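Local coordinates for protein transglutaminase elicitor (Phytophthora sojae, PDB 3TW5) that catalyses, as a transglutaminase, the cross-linking of protein glutamine side chains to primary amines, and probably acts as an elicitor of plant innate immunity, at residues 42-47 and 119-124; 145-150 and 356-361; 171-176 and 333-338; 269-274 and 308-313. The protein carries 1 engineered substitution. All blocks are in the same frame, centred on the assembly; numbering follows the deposited sequence.

Interaction 1. Residues 42-47 and 119-124; sequences WPTYQD and YCIPTW
Y45, in a loop turn closed by D47 N bonding back to T44 O, brings its CA to 5.5 Å from the CA of I121 on strand 118-122, and no hydrogen bond spans the gap. The Y45 ring and T123 form the main part of the contact. The methyl CG2 of T123 stands over the middle of one ring face, 3.5 Å from the centroid and only 4° from the ring normal, a clear CH-pi contact. Q46 CG lies against the opposite face, nearer the rim, so the ring is sandwiched between two aliphatic groups. Y45 CG sits between the backbone N and the carbonyl carbon (chi1 89°), which places the ring against T123. Strand 118-122 is the central strand of a small three-stranded antiparallel sheet, between strands 93-94 and 107-110, tied by the disulfides C94-C109 and C100-C120; the loop containing Y45 packs against one end of this disulfide-rich unit. I121 turns CG2 to Y45 CB at 4.0 Å, and the same methyl meets T44 CG2 at 4.2 Å, the two side chains crossing at about a right angle. Polar groups look elsewhere: T123 O is bonded to Y41 OH, T44 pairs through its backbone with F125, and the D47 carboxylate takes a salt bridge from R112 and hydrogen bonds from S80, I85 and N50.

Interaction 2. Residues 145-150 and 356-361; sequences VKHNGV and SMLLKK
H147, whose ring meets M357 across the contact, gives its backbone N-H to V150 O at 3.0 Å; on the helix side, S356 O takes K360 N at 2.9 Å. H147 and V150 flank a type I' turn with N148 and G149 at its corners, the tight reversal of a two-stranded beta hairpin; the return bond, V150 N to H147 O, is weak. No hydrogen bond joins hairpin and helix; hairpin side chains meet helix side chains and, at V145, the helix backbone. The M357 chain, bent at chi2 and chi3, curls until its terminal CE lies over one face of the imidazole, 3.8 Å from the centroid and displaced toward the rim on the NE2 and CD2 side. SD stands obliquely to the ring, farther out. At the ring's edge, near its plane, K361 NZ approaches H147 CD2 to 4.2 Å; the lysine reaches there by running fully extended beyond CG. At the base of the histidine side chain, L358 CD2 touches both hairpin residues, 3.8 Å from H147 CB and 3.9 Å from V145 CG1. V145 faces the helix at L358 and K361: CG1 also touches K361 CB at 3.9 Å, and CG2 rests against L358 O. With CG1 anti to the backbone N (chi1 -178°), both methyls are spread over the helix surface. The disulfide C143-C365 ties the chain just before strand 145-147 to the end of helix 352-364. F68 packs on H147, M357 and L358, helix 60-67 lies against V150, strand 150-152 completes the hairpin, and helix 154-167 supports L358 and L359.

Interaction 3. Residues 171-176 and 333-338; sequences QTVFTG and LWLPKA
T175 and L333 share the most elaborate bonding of this antiparallel pair. L333 O accepts two donors, T175 N at 2.9 Å and the hydroxyl T175 OG1 at 2.6 Å. The amide arrives nearly along the carbonyl direction, whereas the hydroxyl comes in at 130° to the C=O bond, tilted from its plane. OG1 takes this place by standing between the backbone N and the carbonyl carbon (chi1 62°), and it is also bonded to Y204 OH. The return bond runs from L333 N to T175 O at 3.0 Å. Further along, V173 N meets L335 O in the carbonyl plane at 2.7 Å, while L335 N approaches V173 O from above the V173 carbonyl plane. K337 N then bonds to Q171 O at 2.6 Å, just past the regular strands. P336, which has no N-H to give, falls at a non-hydrogen-bonded pair with T172, so no bond between these two strands is lost. On the same face, the F174 ring and the W334 indole are near parallel (22°) but slid apart, and F174 CD2 touches W334 CB at 3.7 Å. T172 CG2 lies obliquely by the six-membered ring of the indole, 3.7 Å from W334 CE3; W334 NE1 is satisfied by N232 OD1. Strand 333-336 has strand 221-223 as its other neighbour, bonded through V221 to W334. Helix 5-15 packs on the face bearing V173 and L335, and helix 128-137 touches W334 and P336 on the other.

Interaction 4. Residues 269-274 and 308-313; sequences SLVYVK and LELDDA
V271 and L310 make the close apolar contact between these two antiparallel strands, V271 CG2 resting 3.7 Å from L310 CD2. V273 continues the same face, its CG2 3.8 Å from L308 CD1, and helix 202-215 touches V273 and L308 through H206. Four backbone bonds run along the whole pairing: V271 and L308 exchange two, the one from L308 N to V271 O being 2.8 Å and almost straight (176°), and S269 and L310 exchange two more, with L310 N 3.0 Å from S269 O. Toward S269 and the end of strand 299-310 it is the side-chain packing that slackens. S269 is partly open to solvent and its OG touches L310 CB at 3.7 Å, while D311, D312 and A313 peel away from the partner strand. Opposite the valine-leucine face, L270 and E309 lie side by side, pointing the same way, with L270 CD2 4.0 Å from E309 CG. The carboxylate beyond is buried but gripped from elsewhere: N264 donates to OE1, and Y261 OH and the amino terminus of E1 bond to OE2. One face thus coheres by aliphatic packing, whereas on the other a buried acid, probably stabilised as its anion, ties the chain terminus to the sheet.

Interactions 3 and 4 belong to one large antiparallel sheet, their centres about 27 Å apart: interaction 3 pairs strands 172-175 and 333-336, interaction 4 strands 269-280 and 299-310. Interactions 1 and 2, with centres about 28 Å apart, lie among the helices and small sheets beyond, and the centre of interaction 4 is about 45 Å and 53 Å from theirs, across the centre of the chain. Along the sequence, interaction 1 closes first; interaction 2 then spans interaction 3, which in turn spans interaction 4. Strand 333-336 leads on to helix 352-364, beside hairpin 145-152. Interactions 2 and 3 thus join parts more than 150 residues apart, while interaction 4 is a more local strand pairing at the far end of the molecule.

Interaction 1. Residues 42-47 and 119-124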
# COMPACT_ATOMS: atom_id res chain seq x y z
N TRP A 42 -1.43 2.69 -11.41
CA TRP A 42 -1.05 2.58 -12.83
C TRP A 42 -1.46 1.25 -13.45
O TRP A 42 -0.61 0.42 -13.77
CB TRP A 42 0.45 2.84 -13.00
CG TRP A 42 0.84 4.19 -12.49
CD1 TRP A 42 1.45 4.47 -11.31
CD2 TRP A 42 0.60 5.44 -13.13
NE1 TRP A 42 1.63 5.82 -11.17
CE2 TRP A 42 1.11 6.45 -12.28
CE3 TRP A 42 0.00 5.82 -14.34
CZ2 TRP A 42 1.05 7.81 -12.60
CZ3 TRP A 42 -0.05 7.17 -14.67
CH2 TRP A 42 0.47 8.15 -13.80
N PRO A 43 -2.78 1.05 -13.62
CA PRO A 43 -3.35 -0.25 -13.97
C PRO A 43 -2.77 -0.85 -15.24
O PRO A 43 -2.40 -0.12 -16.17
CB PRO A 43 -4.84 0.05 -14.17
CG PRO A 43 -5.07 1.35 -13.50
CD PRO A 43 -3.81 2.11 -13.63
N THR A 44 -2.69 -2.17 -15.26
CA THR A 44 -2.19 -2.93 -16.41
C THR A 44 -3.12 -2.75 -17.61
O THR A 44 -2.65 -2.56 -18.74
CB THR A 44 -2.05 -4.43 -16.05
OG1 THR A 44 -1.21 -4.56 -14.89
CG2 THR A 44 -1.45 -5.23 -17.19
N TYR A 45 -4.43 -2.79 -17.37
CA TYR A 45 -5.43 -2.71 -18.43
C TYR A 45 -5.42 -1.37 -19.18
O TYR A 45 -6.00 -1.25 -20.26
CB TYR A 45 -6.83 -3.04 -17.89
CG TYR A 45 -7.59 -1.85 -17.37
CD1 TYR A 45 -8.50 -1.17 -18.19
CD2 TYR A 45 -7.41 -1.39 -16.07
CE1 TYR A 45 -9.20 -0.06 -17.72
CE2 TYR A 45 -8.11 -0.29 -15.59
CZ TYR A 45 -9.00 0.37 -16.42
OH TYR A 45 -9.69 1.46 -15.95
N GLN A 46 -4.77 -0.36 -18.60
CA GLN A 46 -4.60 0.94 -19.25
C GLN A 46 -3.18 1.15 -19.77
O GLN A 46 -2.78 2.28 -20.08
CB GLN A 46 -5.01 2.07 -18.31
CG GLN A 46 -6.51 2.28 -18.22
CD GLN A 46 -6.89 3.43 -17.31
OE1 GLN A 46 -6.37 3.56 -16.20
NE2 GLN A 46 -7.79 4.28 -17.79
N ASP A 47 -2.44 0.04 -19.87
CA ASP A 47 -1.06 0.02 -20.36
C ASP A 47 -0.08 0.72 -19.41
O ASP A 47 0.75 1.52 -19.85
CB ASP A 47 -0.96 0.58 -21.78
CG ASP A 47 0.13 -0.09 -22.60
OD1 ASP A 47 0.80 0.62 -23.38
OD2 ASP A 47 0.31 -1.31 -22.48
N TYR A 119 -6.44 -7.28 -25.48
CA TYR A 119 -6.70 -8.47 -24.67
C TYR A 119 -7.62 -8.13 -23.50
O TYR A 119 -7.70 -6.98 -23.07
CB TYR A 119 -5.38 -9.07 -24.14
CG TYR A 119 -4.31 -9.22 -25.20
CD1 TYR A 119 -4.28 -10.32 -26.05
CD2 TYR A 119 -3.31 -8.26 -25.34
CE1 TYR A 119 -3.30 -10.47 -27.02
CE2 TYR A 119 -2.32 -8.39 -26.31
CZ TYR A 119 -2.32 -9.49 -27.14
OH TYR A 119 -1.34 -9.62 -28.10
N CYS A 120 -8.31 -9.15 -22.99
CA CYS A 120 -9.20 -9.00 -21.83
C CYS A 120 -8.41 -9.09 -20.52
O CYS A 120 -8.07 -10.18 -20.06
CB CYS A 120 -10.31 -10.05 -21.86
SG CYS A 120 -11.35 -10.03 -23.34
N ILE A 121 -8.15 -7.92 -19.93
CA ILE A 121 -7.35 -7.82 -18.71
C ILE A 121 -8.22 -7.35 -17.53
O ILE A 121 -8.98 -6.40 -17.67
CB ILE A 121 -6.15 -6.85 -18.91
CG1 ILE A 121 -5.28 -7.31 -20.09
CG2 ILE A 121 -5.31 -6.73 -17.64
CD1 ILE A 121 -4.34 -6.26 -20.64
N PRO A 122 -8.11 -8.04 -16.37
CA PRO A 122 -8.75 -7.57 -15.13
C PRO A 122 -8.28 -6.17 -14.76
O PRO A 122 -7.09 -5.86 -14.86
CB PRO A 122 -8.27 -8.59 -14.09
CG PRO A 122 -8.03 -9.83 -14.86
CD PRO A 122 -7.50 -9.37 -16.20
N THR A 123 -9.22 -5.33 -14.33
CA THR A 123 -8.96 -3.91 -14.11
C THR A 123 -8.21 -3.61 -12.80
O THR A 123 -7.74 -2.48 -12.60
CB THR A 123 -10.25 -3.07 -14.17
OG1 THR A 123 -11.27 -3.69 -13.37
CG2 THR A 123 -10.74 -2.94 -15.60
N TRP A 124 -8.10 -4.60 -11.93
CA TRP A 124 -7.42 -4.41 -10.65
C TRP A 124 -5.91 -4.66 -10.72
O TRP A 124 -5.16 -4.21 -9.85
CB TRP A 124 -8.08 -5.26 -9.55
CG TRP A 124 -7.87 -6.74 -9.69
CD1 TRP A 124 -8.64 -7.61 -10.40
CD2 TRP A 124 -6.84 -7.52 -9.07
NE1 TRP A 124 -8.14 -8.89 -10.27
CE2 TRP A 124 -7.04 -8.86 -9.46
CE3 TRP A 124 -5.75 -7.21 -8.23
CZ2 TRP A 124 -6.20 -9.90 -9.04
CZ3 TRP A 124 -4.92 -8.24 -7.81
CH2 TRP A 124 -5.14 -9.57 -8.22

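Interaction 2. Residues 145-150 and 356-361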
# COMPACT_ATOMS: atom_id res chain seq x y z
N VAL A 145 9.36 19.83 -13.41
CA VAL A 145 10.80 19.86 -13.70
C VAL A 145 11.03 19.71 -15.21
O VAL A 145 10.55 18.76 -15.83
CB VAL A 145 11.57 18.73 -12.96
CG1 VAL A 145 13.06 18.82 -13.24
CG2 VAL A 145 11.31 18.80 -11.47
N LYS A 146 11.78 20.65 -15.78
CA LYS A 146 12.16 20.58 -17.19
C LYS A 146 13.56 20.00 -17.33
O LYS A 146 14.50 20.47 -16.68
CB LYS A 146 12.07 21.96 -17.85
N HIS A 147 13.68 18.97 -18.16
CA HIS A 147 14.97 18.33 -18.42
C HIS A 147 15.06 17.95 -19.89
O HIS A 147 14.23 17.20 -20.40
CB HIS A 147 15.14 17.10 -17.54
CG HIS A 147 16.53 16.54 -17.55
ND1 HIS A 147 16.94 15.60 -18.48
CD2 HIS A 147 17.60 16.79 -16.77
CE1 HIS A 147 18.20 15.29 -18.25
NE2 HIS A 147 18.63 16.00 -17.22
N ASN A 148 16.08 18.49 -20.57
CA ASN A 148 16.27 18.34 -22.02
C ASN A 148 15.01 18.64 -22.85
O ASN A 148 14.62 17.86 -23.73
CB ASN A 148 16.86 16.96 -22.37
CG ASN A 148 18.26 16.76 -21.79
OD1 ASN A 148 19.00 17.72 -21.54
ND2 ASN A 148 18.63 15.50 -21.58
N GLY A 149 14.38 19.77 -22.54
CA GLY A 149 13.26 20.28 -23.33
C GLY A 149 11.90 19.68 -23.03
O GLY A 149 10.89 20.12 -23.60
N VAL A 150 11.85 18.67 -22.17
CA VAL A 150 10.57 18.06 -21.78
C VAL A 150 10.22 18.33 -20.31
O VAL A 150 11.06 18.18 -19.42
CB VAL A 150 10.50 16.54 -22.16
CG1 VAL A 150 11.56 15.74 -21.45
CG2 VAL A 150 9.12 15.96 -21.85
N SER A 356 15.72 9.58 -9.62
CA SER A 356 16.12 10.25 -8.38
C SER A 356 16.49 11.71 -8.63
O SER A 356 16.11 12.59 -7.86
CB SER A 356 17.30 9.52 -7.73
OG SER A 356 16.99 8.17 -7.45
N MET A 357 17.24 11.93 -9.71
CA MET A 357 17.69 13.26 -10.11
C MET A 357 16.50 14.21 -10.30
O MET A 357 16.53 15.35 -9.83
CB MET A 357 18.54 13.16 -11.38
CG MET A 357 19.06 14.48 -11.95
SD MET A 357 17.94 15.27 -13.13
CE MET A 357 17.91 14.04 -14.44
N LEU A 358 15.46 13.72 -10.98
CA LEU A 358 14.26 14.51 -11.24
C LEU A 358 13.42 14.70 -9.98
O LEU A 358 12.85 15.78 -9.77
CB LEU A 358 13.42 13.86 -12.36
CG LEU A 358 13.98 13.86 -13.79
CD1 LEU A 358 13.11 13.01 -14.69
CD2 LEU A 358 14.11 15.27 -14.35
N LEU A 359 13.34 13.66 -9.15
CA LEU A 359 12.63 13.71 -7.87
C LEU A 359 13.20 14.76 -6.92
O LEU A 359 12.45 15.46 -6.24
CB LEU A 359 12.65 12.34 -7.19
CG LEU A 359 11.70 11.26 -7.71
CD1 LEU A 359 12.18 9.89 -7.25
CD2 LEU A 359 10.26 11.50 -7.27
N LYS A 360 14.53 14.87 -6.88
CA LYS A 360 15.21 15.83 -6.02
C LYS A 360 14.90 17.27 -6.43
O LYS A 360 14.71 18.14 -5.58
CB LYS A 360 16.72 15.61 -6.01
CG LYS A 360 17.45 16.36 -4.90
CD LYS A 360 18.91 16.60 -5.23
CE LYS A 360 19.56 17.51 -4.19
NZ LYS A 360 21.00 17.75 -4.47
N LYS A 361 14.85 17.51 -7.74
CA LYS A 361 14.53 18.83 -8.27
C LYS A 361 13.06 19.18 -8.07
O LYS A 361 12.73 20.34 -7.85
CB LYS A 361 14.89 18.91 -9.76
CG LYS A 361 16.39 18.93 -10.03
CD LYS A 361 16.67 18.99 -11.52
CE LYS A 361 18.16 19.08 -11.78
NZ LYS A 361 18.44 19.00 -13.24

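Interaction 3. Residues 171-176 and 333-338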
# COMPACT_ATOMS: atom_id res chain seq x y z
N GLN A 171 13.73 -4.37 -0.46
CA GLN A 171 13.79 -5.25 0.70
C GLN A 171 12.64 -4.95 1.66
O GLN A 171 12.42 -3.80 2.03
CB GLN A 171 15.13 -5.09 1.42
CG GLN A 171 16.33 -5.34 0.52
CD GLN A 171 17.47 -6.00 1.26
OE1 GLN A 171 17.83 -7.14 0.98
NE2 GLN A 171 18.04 -5.29 2.24
N THR A 172 11.92 -5.99 2.05
CA THR A 172 10.73 -5.83 2.88
C THR A 172 10.79 -6.62 4.18
O THR A 172 11.48 -7.64 4.27
CB THR A 172 9.44 -6.27 2.13
OG1 THR A 172 9.42 -7.70 2.00
CG2 THR A 172 9.34 -5.63 0.75
N VAL A 173 10.07 -6.12 5.19
CA VAL A 173 9.77 -6.88 6.40
C VAL A 173 8.31 -7.30 6.29
O VAL A 173 7.41 -6.53 6.61
CB VAL A 173 9.99 -6.05 7.69
CG1 VAL A 173 9.77 -6.92 8.92
CG2 VAL A 173 11.38 -5.45 7.72
N PHE A 174 8.08 -8.53 5.82
CA PHE A 174 6.73 -9.02 5.56
C PHE A 174 6.17 -9.80 6.74
O PHE A 174 6.83 -10.71 7.26
CB PHE A 174 6.72 -9.89 4.30
CG PHE A 174 5.35 -10.09 3.71
CD1 PHE A 174 4.56 -11.17 4.10
CD2 PHE A 174 4.85 -9.20 2.77
CE1 PHE A 174 3.29 -11.36 3.56
CE2 PHE A 174 3.58 -9.37 2.22
CZ PHE A 174 2.80 -10.46 2.62
N THR A 175 4.96 -9.44 7.17
CA THR A 175 4.32 -10.09 8.32
C THR A 175 2.85 -10.41 8.06
O THR A 175 2.16 -9.68 7.35
CB THR A 175 4.43 -9.22 9.59
OG1 THR A 175 3.76 -7.98 9.39
CG2 THR A 175 5.90 -8.95 9.96
N GLY A 176 2.38 -11.52 8.64
CA GLY A 176 1.00 -11.95 8.49
C GLY A 176 0.87 -13.41 8.08
O GLY A 176 0.66 -13.72 6.90
N LEU A 333 0.81 -7.10 6.84
CA LEU A 333 1.48 -5.82 7.05
C LEU A 333 2.94 -5.96 6.64
O LEU A 333 3.60 -6.93 7.03
CB LEU A 333 1.42 -5.41 8.52
CG LEU A 333 0.25 -4.65 9.16
CD1 LEU A 333 -1.10 -5.34 8.97
CD2 LEU A 333 0.52 -4.46 10.65
N TRP A 334 3.45 -5.02 5.85
CA TRP A 334 4.86 -5.04 5.50
C TRP A 334 5.50 -3.66 5.40
O TRP A 334 4.83 -2.68 5.08
CB TRP A 334 5.11 -5.84 4.22
CG TRP A 334 4.42 -5.34 2.99
CD1 TRP A 334 3.13 -5.59 2.61
CD2 TRP A 334 4.98 -4.53 1.95
NE1 TRP A 334 2.85 -4.98 1.42
CE2 TRP A 334 3.97 -4.32 0.98
CE3 TRP A 334 6.25 -3.95 1.75
CZ2 TRP A 334 4.19 -3.56 -0.17
CZ3 TRP A 334 6.46 -3.20 0.59
CH2 TRP A 334 5.43 -3.01 -0.35
N LEU A 335 6.79 -3.60 5.70
CA LEU A 335 7.57 -2.36 5.61
C LEU A 335 8.70 -2.51 4.61
O LEU A 335 9.38 -3.55 4.59
CB LEU A 335 8.16 -1.99 6.97
CG LEU A 335 7.30 -1.94 8.23
CD1 LEU A 335 7.25 -3.31 8.90
CD2 LEU A 335 7.86 -0.91 9.20
N PRO A 336 8.92 -1.49 3.77
CA PRO A 336 10.13 -1.48 2.95
C PRO A 336 11.34 -1.06 3.79
O PRO A 336 11.30 -0.01 4.43
CB PRO A 336 9.81 -0.43 1.87
CG PRO A 336 8.82 0.47 2.50
CD PRO A 336 8.02 -0.37 3.45
N LYS A 337 12.38 -1.89 3.80
CA LYS A 337 13.57 -1.64 4.61
C LYS A 337 14.30 -0.36 4.21
O LYS A 337 14.71 0.42 5.07
CB LYS A 337 14.54 -2.82 4.53
CG LYS A 337 14.16 -4.03 5.36
CD LYS A 337 15.34 -4.99 5.45
CE LYS A 337 14.98 -6.27 6.19
NZ LYS A 337 16.17 -7.15 6.39
N ALA A 338 14.46 -0.17 2.90
CA ALA A 338 15.16 0.99 2.35
C ALA A 338 14.79 1.21 0.89
O ALA A 338 14.14 0.36 0.27
CB ALA A 338 16.67 0.80 2.49

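Interaction 4. Residues 269-274 and 308-313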
# COMPACT_ATOMS: atom_id res chain seq x y z
N SER A 269 -7.93 -11.58 31.61
CA SER A 269 -9.00 -10.60 31.41
C SER A 269 -9.05 -10.15 29.96
O SER A 269 -8.15 -10.46 29.17
CB SER A 269 -8.83 -9.40 32.35
OG SER A 269 -7.63 -8.70 32.08
N LEU A 270 -10.10 -9.42 29.60
CA LEU A 270 -10.30 -8.98 28.22
C LEU A 270 -10.44 -7.47 28.12
O LEU A 270 -10.84 -6.81 29.08
CB LEU A 270 -11.53 -9.67 27.62
CG LEU A 270 -11.63 -11.20 27.68
CD1 LEU A 270 -13.04 -11.63 27.35
CD2 LEU A 270 -10.63 -11.88 26.75
N VAL A 271 -10.10 -6.93 26.95
CA VAL A 271 -10.33 -5.52 26.65
C VAL A 271 -10.93 -5.40 25.26
O VAL A 271 -10.32 -5.82 24.28
CB VAL A 271 -9.04 -4.66 26.74
CG1 VAL A 271 -9.31 -3.23 26.29
CG2 VAL A 271 -8.47 -4.66 28.15
N TYR A 272 -12.14 -4.86 25.18
CA TYR A 272 -12.77 -4.57 23.90
C TYR A 272 -12.15 -3.32 23.33
O TYR A 272 -12.14 -2.27 23.97
CB TYR A 272 -14.28 -4.39 24.06
CG TYR A 272 -14.97 -3.83 22.82
CD1 TYR A 272 -15.35 -4.67 21.77
CD2 TYR A 272 -15.23 -2.47 22.70
CE1 TYR A 272 -15.98 -4.17 20.64
CE2 TYR A 272 -15.86 -1.96 21.57
CZ TYR A 272 -16.23 -2.81 20.55
OH TYR A 272 -16.85 -2.31 19.43
N VAL A 273 -11.63 -3.43 22.11
CA VAL A 273 -10.99 -2.29 21.46
C VAL A 273 -11.67 -1.98 20.14
O VAL A 273 -11.97 -2.88 19.35
CB VAL A 273 -9.47 -2.53 21.23
CG1 VAL A 273 -8.81 -1.32 20.56
CG2 VAL A 273 -8.77 -2.84 22.55
N LYS A 274 -11.95 -0.70 19.93
CA LYS A 274 -12.36 -0.19 18.64
C LYS A 274 -11.31 0.82 18.21
O LYS A 274 -11.06 1.81 18.91
CB LYS A 274 -13.74 0.47 18.74
CG LYS A 274 -14.15 1.27 17.51
CD LYS A 274 -15.50 1.94 17.74
CE LYS A 274 -15.79 2.98 16.67
NZ LYS A 274 -17.15 3.55 16.82
N LEU A 308 -8.96 -7.95 23.01
CA LEU A 308 -7.57 -8.26 23.32
C LEU A 308 -7.50 -9.10 24.59
O LEU A 308 -8.21 -8.83 25.57
CB LEU A 308 -6.74 -6.99 23.48
CG LEU A 308 -6.42 -6.17 22.22
CD1 LEU A 308 -5.58 -4.96 22.59
CD2 LEU A 308 -5.71 -7.01 21.17
N GLU A 309 -6.66 -10.13 24.57
CA GLU A 309 -6.46 -10.98 25.74
C GLU A 309 -5.27 -10.51 26.56
O GLU A 309 -4.17 -10.33 26.04
CB GLU A 309 -6.27 -12.44 25.32
CG GLU A 309 -7.48 -13.05 24.66
CD GLU A 309 -7.13 -14.23 23.78
OE1 GLU A 309 -5.97 -14.70 23.83
OE2 GLU A 309 -8.01 -14.70 23.03
N LEU A 310 -5.51 -10.30 27.86
CA LEU A 310 -4.50 -9.82 28.79
C LEU A 310 -4.18 -10.87 29.85
O LEU A 310 -5.07 -11.61 30.28
CB LEU A 310 -4.97 -8.53 29.46
CG LEU A 310 -4.65 -7.16 28.84
CD1 LEU A 310 -4.99 -7.06 27.36
CD2 LEU A 310 -5.37 -6.07 29.62
N ASP A 311 -2.92 -10.93 30.26
CA ASP A 311 -2.54 -11.74 31.42
C ASP A 311 -2.60 -10.89 32.69
O ASP A 311 -3.09 -9.75 32.65
CB ASP A 311 -1.15 -12.38 31.22
CG ASP A 311 -0.02 -11.35 31.20
OD1 ASP A 311 -0.29 -10.13 31.26
OD2 ASP A 311 1.15 -11.78 31.13
N ASP A 312 -2.11 -11.43 33.80
CA ASP A 312 -2.10 -10.70 35.08
C ASP A 312 -1.34 -9.38 35.02
O ASP A 312 -1.79 -8.38 35.58
CB ASP A 312 -1.54 -11.58 36.19
CG ASP A 312 -2.52 -12.65 36.63
OD1 ASP A 312 -2.06 -13.77 36.96
OD2 ASP A 312 -3.74 -12.38 36.64
N ALA A 313 -0.19 -9.38 34.35
CA ALA A 313 0.64 -8.19 34.21
C ALA A 313 0.06 -7.17 33.23
O ALA A 313 0.66 -6.13 32.98
CB ALA A 313 2.07 -8.57 33.81